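Local coordinates for protein OHCU decarboxylase (Arabidopsis thaliana, PDB 2Q37) that decarboxylates OHCU stereoselectively to (S)-allantoin through its N-terminal domain, the last step of urate degradation in a bifunctional plant enzyme, at residues S36-K41 with V68-E73; K125-I130 with N153-E158; F129-C134 with H145-R150. One frame throughout, in Å; residues are numbered along the deposited sequence.

Contact 1: S36-K41 with V68-E73; sequences SSEFAK and VTDWLE
E73 reaches from helix 68-76 to the first turn of helix 37-44, where one of its carboxylate oxygens takes two hydrogen bonds from S37. The backbone N of S37 lies 3.0 Å from E73 OE1, almost straight at an N-H...O angle of 168°. S37 OG donates to the same E73 OE1, also over 3.0 Å, and both donors come in above the carboxylate plane, on the same face. With its CG anti to the backbone N (chi1 -178°) and its chain extended, E73 spans the space between the two helices. About a turn earlier, D70 CB rests against S36 OG at 3.5 Å. The D70 carboxylate crosses the aliphatic part of E38 at a slant, with OD2 3.5 Å from E38 CB. The acid groups of E38 and D70 are not in contact, and each has its own partner: E38 OE2 bonds to Q42 NE2, and D70 OD2 accepts from N67 N. Behind them S36 is the N-cap of helix 37-44, its OG accepting from F39 N at 3.1 Å, and its side chain touches W62 of helix 51-64. Putting an alanine at E73 would probably strip the S37 N-H and hydroxyl of their shared acceptor and open a gap between the helices. A carboxylate facing the N-terminal end of a helix is likely to be favoured in its charged form, so this link, whose S37 side lies in the region required for BRI1 binding, is probably partly electrostatic.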
loop_
_atom_site.group_PDB
_atom_site.type_symbol
_atom_site.label_atom_id
_atom_site.label_comp_id
_atom_site.label_asym_id
_atom_site.label_seq_id
_atom_site.Cartn_x
_atom_site.Cartn_y
_atom_site.Cartn_z
ATOM N N SER A 36 12.039 7.301 -4.016
ATOM C CA SER A 36 10.829 8.082 -3.762
ATOM C C SER A 36 11.051 9.562 -4.065
ATOM O O SER A 36 11.884 10.226 -3.435
ATOM C CB SER A 36 10.378 7.923 -2.305
ATOM O OG SER A 36 9.271 8.763 -2.020
ATOM N N SER A 37 10.297 10.068 -5.037
ATOM C CA SER A 37 10.383 11.467 -5.437
ATOM C C SER A 37 9.991 12.354 -4.263
ATOM O O SER A 37 10.656 13.352 -3.974
ATOM C CB SER A 37 9.448 11.726 -6.617
ATOM O OG SER A 37 9.766 10.884 -7.716
ATOM N N GLU A 38 8.911 11.968 -3.587
ATOM C CA GLU A 38 8.389 12.706 -2.442
ATOM C C GLU A 38 9.396 12.765 -1.295
ATOM O O GLU A 38 9.611 13.819 -0.702
ATOM C CB GLU A 38 7.085 12.065 -1.962
ATOM C CG GLU A 38 6.340 12.895 -0.937
ATOM C CD GLU A 38 6.238 14.358 -1.351
ATOM O OE1 GLU A 38 5.866 14.631 -2.518
ATOM O OE2 GLU A 38 6.531 15.232 -0.504
ATOM N N PHE A 39 10.011 11.628 -0.984
ATOM C CA PHE A 39 10.998 11.571 0.087
ATOM C C PHE A 39 12.181 12.479 -0.269
ATOM O O PHE A 39 12.685 13.226 0.578
ATOM C CB PHE A 39 11.466 10.121 0.303
ATOM C CG PHE A 39 12.680 10.001 1.175
ATOM C CD1 PHE A 39 13.962 10.154 0.636
ATOM C CD2 PHE A 39 12.550 9.781 2.546
ATOM C CE1 PHE A 39 15.100 10.095 1.448
ATOM C CE2 PHE A 39 13.684 9.720 3.371
ATOM C CZ PHE A 39 14.962 9.878 2.818
ATOM N N ALA A 40 12.616 12.411 -1.525
ATOM C CA ALA A 40 13.727 13.232 -1.993
ATOM C C ALA A 40 13.339 14.698 -1.837
ATOM O O ALA A 40 14.096 15.493 -1.285
ATOM C CB ALA A 40 14.043 12.921 -3.463
ATOM N N LYS A 41 12.147 15.035 -2.317
ATOM C CA LYS A 41 11.635 16.395 -2.241
ATOM C C LYS A 41 11.622 16.936 -0.806
ATOM O O LYS A 41 12.220 17.974 -0.514
ATOM C CB LYS A 41 10.216 16.441 -2.815
ATOM C CG LYS A 41 9.631 17.846 -2.932
ATOM C CD LYS A 41 8.179 17.829 -3.424
ATOM C CE LYS A 41 8.004 17.027 -4.722
ATOM N NZ LYS A 41 8.877 17.487 -5.841
ATOM N N VAL A 68 1.803 5.393 0.764
ATOM C CA VAL A 68 2.060 4.072 0.205
ATOM C C VAL A 68 2.491 4.137 -1.249
ATOM O O VAL A 68 3.306 3.339 -1.712
ATOM C CB VAL A 68 0.813 3.194 0.358
ATOM C CG1 VAL A 68 0.955 1.916 -0.439
ATOM C CG2 VAL A 68 0.611 2.883 1.856
ATOM N N THR A 69 1.948 5.109 -1.966
ATOM C CA THR A 69 2.281 5.287 -3.382
ATOM C C THR A 69 3.768 5.625 -3.558
ATOM O O THR A 69 4.405 5.193 -4.519
ATOM C CB THR A 69 1.424 6.402 -3.995
ATOM O OG1 THR A 69 0.059 5.962 -4.057
ATOM C CG2 THR A 69 1.909 6.740 -5.387
ATOM N N ASP A 70 4.304 6.400 -2.617
ATOM C CA ASP A 70 5.698 6.787 -2.633
ATOM C C ASP A 70 6.568 5.572 -2.302
ATOM O O ASP A 70 7.646 5.407 -2.873
ATOM C CB ASP A 70 5.933 7.914 -1.622
ATOM C CG ASP A 70 5.135 9.172 -1.955
ATOM O OD1 ASP A 70 5.044 9.507 -3.174
ATOM O OD2 ASP A 70 4.615 9.821 -1.000
ATOM N N TRP A 71 6.102 4.723 -1.380
ATOM C CA TRP A 71 6.849 3.526 -1.022
ATOM C C TRP A 71 7.009 2.668 -2.275
ATOM O O TRP A 71 8.083 2.113 -2.543
ATOM C CB TRP A 71 6.104 2.694 0.040
ATOM C CG TRP A 71 6.224 3.179 1.468
ATOM C CD1 TRP A 71 6.884 4.297 1.904
ATOM C CD2 TRP A 71 5.648 2.574 2.636
ATOM N NE1 TRP A 71 6.751 4.423 3.264
ATOM C CE2 TRP A 71 5.996 3.384 3.739
ATOM C CE3 TRP A 71 4.874 1.430 2.854
ATOM C CZ2 TRP A 71 5.594 3.087 5.049
ATOM C CZ3 TRP A 71 4.473 1.126 4.156
ATOM C CH2 TRP A 71 4.834 1.958 5.240
ATOM N N LEU A 72 5.922 2.556 -3.033
ATOM C CA LEU A 72 5.907 1.741 -4.253
ATOM C C LEU A 72 6.841 2.277 -5.334
ATOM O O LEU A 72 7.485 1.497 -6.053
ATOM C CB LEU A 72 4.488 1.638 -4.806
ATOM C CG LEU A 72 3.474 0.988 -3.856
ATOM C CD1 LEU A 72 2.102 0.902 -4.569
ATOM C CD2 LEU A 72 3.972 -0.413 -3.414
ATOM N N GLU A 73 6.919 3.600 -5.444
ATOM C CA GLU A 73 7.787 4.199 -6.433
ATOM C C GLU A 73 9.222 3.860 -6.067
ATOM O O GLU A 73 10.013 3.437 -6.928
ATOM C CB GLU A 73 7.610 5.726 -6.479
ATOM C CG GLU A 73 8.482 6.402 -7.539
ATOM C CD GLU A 73 8.227 7.904 -7.681
ATOM O OE1 GLU A 73 8.182 8.623 -6.648
ATOM O OE2 GLU A 73 8.089 8.370 -8.839
#

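Contact 2: K125-I130 with N153-E158; sequences KKFGFI and NRPIVE
F127, in the last turn of helix 110-127, lays its ring against the first turn of helix 155-178, closing a corner of the all-helical OHCU decarboxylase domain. The ring is sandwiched. Over one face sits E158 CG, a CH-pi contact 3.5 Å from the centroid of the F127 ring and 24° off its normal; on the opposite face lies CG of the neighbouring K126. With CG of F127 anti to its carbonyl carbon (chi1 -63°), the ring edge is carried into the bend that precedes the second helix. There F127 CD1 meets P155 CA at 3.4 Å, and the carbonyl oxygen N153 O lies in the ring plane, 3.3 Å from F127 CZ. The E158 carboxylate is turned well away from parallel to the ring, its plane 63° from that of F127, and OE1 is taken up by Y123 OH and by a salt bridge to R150 NE. The K126 chain runs on past the ring and bends at its last torsion, its NZ donating to the carbonyl oxygen of Y151. Just after helix 110-127, G128 leaves it with a positive phi and turns the chain toward F129. The second subunit packs onto the same corner: its F63 O accepts from R154 NE, and its V66 touches P155. The F129 ring has F127 CB over one face and turns its edge to helix 155-178, with CZ 4.1 Å from E158 C.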
loop_
_atom_site.group_PDB
_atom_site.type_symbol
_atom_site.label_atom_id
_atom_site.label_comp_id
_atom_site.label_asym_id
_atom_site.label_seq_id
_atom_site.Cartn_x
_atom_site.Cartn_y
_atom_site.Cartn_z
ATOM N N LYS A 125 4.070 -11.146 -8.845
ATOM C CA LYS A 125 2.699 -11.479 -9.196
ATOM C C LYS A 125 1.840 -11.402 -7.929
ATOM O O LYS A 125 0.791 -10.751 -7.910
ATOM C CB LYS A 125 2.617 -12.894 -9.799
ATOM C CG LYS A 125 1.180 -13.319 -10.141
ATOM C CD LYS A 125 1.044 -14.775 -10.636
ATOM C CE LYS A 125 -0.426 -15.074 -11.026
ATOM N NZ LYS A 125 -0.721 -16.480 -11.471
ATOM N N LYS A 126 2.297 -12.058 -6.867
ATOM C CA LYS A 126 1.545 -12.065 -5.629
ATOM C C LYS A 126 1.440 -10.721 -4.905
ATOM O O LYS A 126 0.344 -10.294 -4.569
ATOM C CB LYS A 126 2.114 -13.114 -4.669
ATOM C CG LYS A 126 1.330 -13.286 -3.348
ATOM C CD LYS A 126 1.810 -14.557 -2.638
ATOM C CE LYS A 126 1.065 -14.871 -1.341
ATOM N NZ LYS A 126 1.487 -14.024 -0.189
ATOM N N PHE A 127 2.557 -10.034 -4.691
ATOM C CA PHE A 127 2.519 -8.784 -3.933
ATOM C C PHE A 127 2.360 -7.467 -4.676
ATOM O O PHE A 127 1.964 -6.468 -4.082
ATOM C CB PHE A 127 3.734 -8.741 -2.997
ATOM C CG PHE A 127 3.725 -9.831 -1.965
ATOM C CD1 PHE A 127 2.903 -9.739 -0.839
ATOM C CD2 PHE A 127 4.488 -10.983 -2.137
ATOM C CE1 PHE A 127 2.839 -10.787 0.101
ATOM C CE2 PHE A 127 4.430 -12.038 -1.201
ATOM C CZ PHE A 127 3.604 -11.940 -0.081
ATOM N N GLY A 128 2.662 -7.441 -5.964
ATOM C CA GLY A 128 2.492 -6.199 -6.702
ATOM C C GLY A 128 3.719 -5.318 -6.810
ATOM O O GLY A 128 3.694 -4.310 -7.501
ATOM N N PHE A 129 4.779 -5.662 -6.095
ATOM C CA PHE A 129 6.034 -4.920 -6.169
ATOM C C PHE A 129 7.113 -5.989 -6.055
ATOM O O PHE A 129 6.815 -7.127 -5.671
ATOM C CB PHE A 129 6.129 -3.875 -5.046
ATOM C CG PHE A 129 5.665 -4.369 -3.703
ATOM C CD1 PHE A 129 6.501 -5.169 -2.902
ATOM C CD2 PHE A 129 4.384 -4.045 -3.230
ATOM C CE1 PHE A 129 6.068 -5.637 -1.649
ATOM C CE2 PHE A 129 3.933 -4.510 -1.971
ATOM C CZ PHE A 129 4.775 -5.308 -1.180
ATOM N N ILE A 130 8.350 -5.659 -6.407
ATOM C CA ILE A 130 9.418 -6.656 -6.336
ATOM C C ILE A 130 9.854 -6.954 -4.901
ATOM O O ILE A 130 9.500 -6.238 -3.965
ATOM C CB ILE A 130 10.678 -6.219 -7.153
ATOM C CG1 ILE A 130 11.248 -4.920 -6.598
ATOM C CG2 ILE A 130 10.312 -6.006 -8.607
ATOM C CD1 ILE A 130 12.631 -4.626 -7.124
ATOM N N ASN A 153 3.617 -14.324 3.547
ATOM C CA ASN A 153 3.073 -13.248 4.364
ATOM C C ASN A 153 1.865 -12.644 3.664
ATOM O O ASN A 153 1.684 -12.827 2.463
ATOM C CB ASN A 153 4.132 -12.155 4.564
ATOM C CG ASN A 153 5.241 -12.573 5.514
ATOM O OD1 ASN A 153 6.364 -12.070 5.438
ATOM N ND2 ASN A 153 4.931 -13.483 6.421
ATOM N N ARG A 154 1.035 -11.933 4.418
ATOM C CA ARG A 154 -0.128 -11.260 3.841
ATOM C C ARG A 154 0.440 -10.064 3.066
ATOM O O ARG A 154 1.406 -9.446 3.501
ATOM C CB ARG A 154 -1.045 -10.700 4.941
ATOM C CG ARG A 154 -1.617 -11.673 5.983
ATOM C CD ARG A 154 -2.394 -10.859 7.037
ATOM N NE ARG A 154 -3.353 -9.944 6.398
ATOM C CZ ARG A 154 -3.731 -8.762 6.891
ATOM N NH1 ARG A 154 -3.241 -8.323 8.048
ATOM N NH2 ARG A 154 -4.583 -8.006 6.208
ATOM N N PRO A 155 -0.151 -9.714 1.915
ATOM C CA PRO A 155 0.376 -8.567 1.167
ATOM C C PRO A 155 0.592 -7.296 2.007
ATOM O O PRO A 155 1.574 -6.577 1.805
ATOM C CB PRO A 155 -0.672 -8.363 0.077
ATOM C CG PRO A 155 -1.086 -9.774 -0.234
ATOM C CD PRO A 155 -1.235 -10.375 1.163
ATOM N N ILE A 156 -0.300 -7.018 2.952
ATOM C CA ILE A 156 -0.155 -5.800 3.745
ATOM C C ILE A 156 1.101 -5.853 4.593
ATOM O O ILE A 156 1.765 -4.831 4.744
ATOM C CB ILE A 156 -1.419 -5.516 4.658
ATOM C CG1 ILE A 156 -1.224 -4.227 5.457
ATOM C CG2 ILE A 156 -1.648 -6.652 5.649
ATOM C CD1 ILE A 156 -1.271 -2.975 4.639
ATOM N N VAL A 157 1.427 -7.032 5.138
ATOM C CA VAL A 157 2.622 -7.179 5.969
ATOM C C VAL A 157 3.883 -7.148 5.119
ATOM O O VAL A 157 4.911 -6.609 5.549
ATOM C CB VAL A 157 2.628 -8.493 6.822
ATOM C CG1 VAL A 157 1.429 -8.523 7.761
ATOM C CG2 VAL A 157 2.628 -9.686 5.934
ATOM N N GLU A 158 3.826 -7.722 3.922
ATOM C CA GLU A 158 4.991 -7.655 3.065
ATOM C C GLU A 158 5.299 -6.183 2.749
ATOM O O GLU A 158 6.453 -5.802 2.594
ATOM C CB GLU A 158 4.783 -8.445 1.765
ATOM C CG GLU A 158 5.385 -9.836 1.838
ATOM C CD GLU A 158 6.795 -9.823 2.414
ATOM O OE1 GLU A 158 7.753 -9.399 1.720
ATOM O OE2 GLU A 158 6.942 -10.222 3.584
#

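Contact 3: F129-C134 with H145-R150; sequences FIFIIC and HALKER. With 3AL (1-[(4S)-2,5-dioxoimidazolidin-4-yl]urea), chain B.
The allantoin pocket of this helical domain is walled on one side by the irregular segment F129-C134, which F131, I132 and I133 fasten to A146, L147 and R150 of helix 140-150. F131 points its side chain to the helix, with CG anti to the backbone N (chi1 175°). L147 CB then stands over the middle of the ring, a CH-pi contact 3.7 Å from the centroid of F131, while L147 CD2 covers the ring nearer CG and CD2. R150 comes in from another direction: F131 CE1 lies over a face of its guanidinium, 3.4 Å from R150 CZ, the two planes 53° apart. The guanidinium spends two nitrogens on a single carbonyl. R150 NH1 donates to I132 O at 2.8 Å, and R150 NH2 makes a weaker, more bent bond to I132 O at 3.0 Å. With NE held by E158, the guanidinium probably has little freedom to turn. Further along, I133 CD1 packs on A146 CB at 4.0 Å. I132 directs its side chain the other way, to F75 and to H78, the proton donor of the decarboxylation. Held in this way, the backbone reads the ligand itself, while E100, A135 and P79 supply further hydrogen bonds. The ureido group gives N1 to F131 O (2.9 Å), and its carbonyl O2 accepts from I133 N at 2.9 Å. On the hydantoin ring, N9 of the allantoin donates to I133 O, again over 2.9 Å.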
loop_
_atom_site.group_PDB
_atom_site.type_symbol
_atom_site.label_atom_id
_atom_site.label_comp_id
_atom_site.label_asym_id
_atom_site.label_seq_id
_atom_site.Cartn_x
_atom_site.Cartn_y
_atom_site.Cartn_z
ATOM N N PHE A 129 4.779 -5.662 -6.095
ATOM C CA PHE A 129 6.034 -4.920 -6.169
ATOM C C PHE A 129 7.113 -5.989 -6.055
ATOM O O PHE A 129 6.815 -7.127 -5.671
ATOM C CB PHE A 129 6.129 -3.875 -5.046
ATOM C CG PHE A 129 5.665 -4.369 -3.703
ATOM C CD1 PHE A 129 6.501 -5.169 -2.902
ATOM C CD2 PHE A 129 4.384 -4.045 -3.230
ATOM C CE1 PHE A 129 6.068 -5.637 -1.649
ATOM C CE2 PHE A 129 3.933 -4.510 -1.971
ATOM C CZ PHE A 129 4.775 -5.308 -1.180
ATOM N N ILE A 130 8.350 -5.659 -6.407
ATOM C CA ILE A 130 9.418 -6.656 -6.336
ATOM C C ILE A 130 9.854 -6.954 -4.901
ATOM O O ILE A 130 9.500 -6.238 -3.965
ATOM C CB ILE A 130 10.678 -6.219 -7.153
ATOM C CG1 ILE A 130 11.248 -4.920 -6.598
ATOM C CG2 ILE A 130 10.312 -6.006 -8.607
ATOM C CD1 ILE A 130 12.631 -4.626 -7.124
ATOM N N PHE A 131 10.618 -8.028 -4.738
ATOM C CA PHE A 131 11.132 -8.425 -3.435
ATOM C C PHE A 131 12.244 -7.434 -2.998
ATOM O O PHE A 131 13.278 -7.304 -3.667
ATOM C CB PHE A 131 11.675 -9.851 -3.534
ATOM C CG PHE A 131 12.348 -10.331 -2.284
ATOM C CD1 PHE A 131 11.618 -10.526 -1.110
ATOM C CD2 PHE A 131 13.719 -10.609 -2.277
ATOM C CE1 PHE A 131 12.255 -11.000 0.061
ATOM C CE2 PHE A 131 14.363 -11.082 -1.113
ATOM C CZ PHE A 131 13.629 -11.277 0.053
ATOM N N ILE A 132 12.019 -6.743 -1.882
ATOM C CA ILE A 132 12.962 -5.748 -1.349
ATOM C C ILE A 132 13.620 -6.232 -0.059
ATOM O O ILE A 132 12.950 -6.636 0.887
ATOM C CB ILE A 132 12.255 -4.411 -1.033
ATOM C CG1 ILE A 132 11.512 -3.906 -2.279
ATOM C CG2 ILE A 132 13.286 -3.360 -0.569
ATOM C CD1 ILE A 132 12.437 -3.562 -3.455
ATOM N N ILE A 133 14.940 -6.189 -0.026
ATOM C CA ILE A 133 15.682 -6.624 1.143
ATOM C C ILE A 133 17.024 -5.937 1.069
ATOM O O ILE A 133 17.595 -5.807 -0.020
ATOM C CB ILE A 133 15.922 -8.153 1.127
ATOM C CG1 ILE A 133 16.388 -8.640 2.504
ATOM C CG2 ILE A 133 16.999 -8.503 0.104
ATOM C CD1 ILE A 133 16.740 -10.170 2.566
ATOM N N CYS A 134 17.515 -5.478 2.212
ATOM C CA CYS A 134 18.816 -4.843 2.262
ATOM C C CYS A 134 19.800 -6.004 2.110
ATOM O O CYS A 134 19.846 -6.896 2.948
ATOM C CB CYS A 134 19.005 -4.135 3.609
ATOM S SG CYS A 134 20.566 -3.217 3.810
ATOM N N HIS A 145 16.150 -17.698 0.285
ATOM C CA HIS A 145 15.452 -18.309 1.400
ATOM C C HIS A 145 14.556 -17.292 2.116
ATOM O O HIS A 145 13.443 -17.629 2.542
ATOM C CB HIS A 145 16.462 -18.894 2.386
ATOM C CG HIS A 145 15.840 -19.421 3.640
ATOM N ND1 HIS A 145 15.089 -20.577 3.670
ATOM C CD2 HIS A 145 15.814 -18.919 4.898
ATOM C CE1 HIS A 145 14.625 -20.763 4.893
ATOM N NE2 HIS A 145 15.048 -19.771 5.657
ATOM N N ALA A 146 15.041 -16.058 2.268
ATOM C CA ALA A 146 14.248 -15.012 2.919
ATOM C C ALA A 146 13.054 -14.664 2.029
ATOM O O ALA A 146 11.987 -14.301 2.533
ATOM C CB ALA A 146 15.088 -13.776 3.173
ATOM N N LEU A 147 13.240 -14.780 0.712
ATOM C CA LEU A 147 12.173 -14.505 -0.247
ATOM C C LEU A 147 11.088 -15.585 -0.138
ATOM O O LEU A 147 9.914 -15.260 0.030
ATOM C CB LEU A 147 12.749 -14.431 -1.673
ATOM C CG LEU A 147 11.941 -14.461 -2.985
ATOM C CD1 LEU A 147 10.452 -14.401 -2.754
ATOM C CD2 LEU A 147 12.413 -13.307 -3.857
ATOM N N LYS A 148 11.478 -16.857 -0.227
ATOM C CA LYS A 148 10.524 -17.968 -0.108
ATOM C C LYS A 148 9.754 -17.851 1.207
ATOM O O LYS A 148 8.538 -18.067 1.263
ATOM C CB LYS A 148 11.246 -19.315 -0.117
ATOM C CG LYS A 148 11.645 -19.824 -1.477
ATOM C CD LYS A 148 12.411 -21.123 -1.330
ATOM C CE LYS A 148 12.870 -21.640 -2.678
ATOM N NZ LYS A 148 14.147 -22.408 -2.535
ATOM N N GLU A 149 10.481 -17.521 2.267
ATOM C CA GLU A 149 9.887 -17.365 3.580
ATOM C C GLU A 149 8.819 -16.266 3.481
ATOM O O GLU A 149 7.633 -16.508 3.715
ATOM C CB GLU A 149 10.973 -16.951 4.582
ATOM C CG GLU A 149 10.716 -17.326 6.023
ATOM C CD GLU A 149 11.153 -18.759 6.354
ATOM O OE1 GLU A 149 10.741 -19.700 5.629
ATOM O OE2 GLU A 149 11.906 -18.944 7.346
ATOM N N ARG A 150 9.245 -15.063 3.098
ATOM C CA ARG A 150 8.342 -13.916 3.008
ATOM C C ARG A 150 7.166 -14.066 2.058
ATOM O O ARG A 150 6.163 -13.358 2.189
ATOM C CB ARG A 150 9.141 -12.656 2.665
ATOM C CG ARG A 150 9.956 -12.140 3.848
ATOM C CD ARG A 150 10.960 -11.082 3.441
ATOM N NE ARG A 150 10.331 -9.995 2.705
ATOM C CZ ARG A 150 10.964 -8.893 2.337
ATOM N NH1 ARG A 150 12.248 -8.732 2.647
ATOM N NH2 ARG A 150 10.316 -7.963 1.646
HETATM C C4 3AL B . 17.895 -3.606 -3.399
HETATM C C5 3AL B . 18.977 -2.850 -3.990
HETATM O O5 3AL B . 19.129 -2.263 -5.030
HETATM N N7 3AL B . 20.074 -2.822 -3.108
HETATM C C8 3AL B . 19.682 -3.558 -2.000
HETATM O O8 3AL B . 20.411 -3.733 -1.032
HETATM N N9 3AL B . 18.386 -4.049 -2.143
HETATM N N3 3AL B . 17.406 -4.641 -4.308
HETATM C C2 3AL B . 16.279 -5.460 -3.816
HETATM N N1 3AL B . 15.869 -6.300 -4.581
HETATM O O2 3AL B . 15.790 -5.229 -2.612
#

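How the contacts relate
Contact 1 closes first along the chain, tying helix 37-44 to helix 68-76. Contacts 2 and 3 then start from the same stretch, sharing F129 and I130, and bring helices 155-178 and 140-150 against the end of helix 110-127 and the loop beyond it. The centres of contacts 2 and 3 are about 10 Å apart, while contact 1 lies 18 and 20 Å from them. L72 of contact 1 touches the shared F129, and the salt bridge between E158 and R150 (OE1 to NE, 2.8 Å) joins contacts 2 and 3. Contacts 1 and 2 meet the second subunit, whereas contact 3 faces the ligand, so one helical domain links dimer surface and active site.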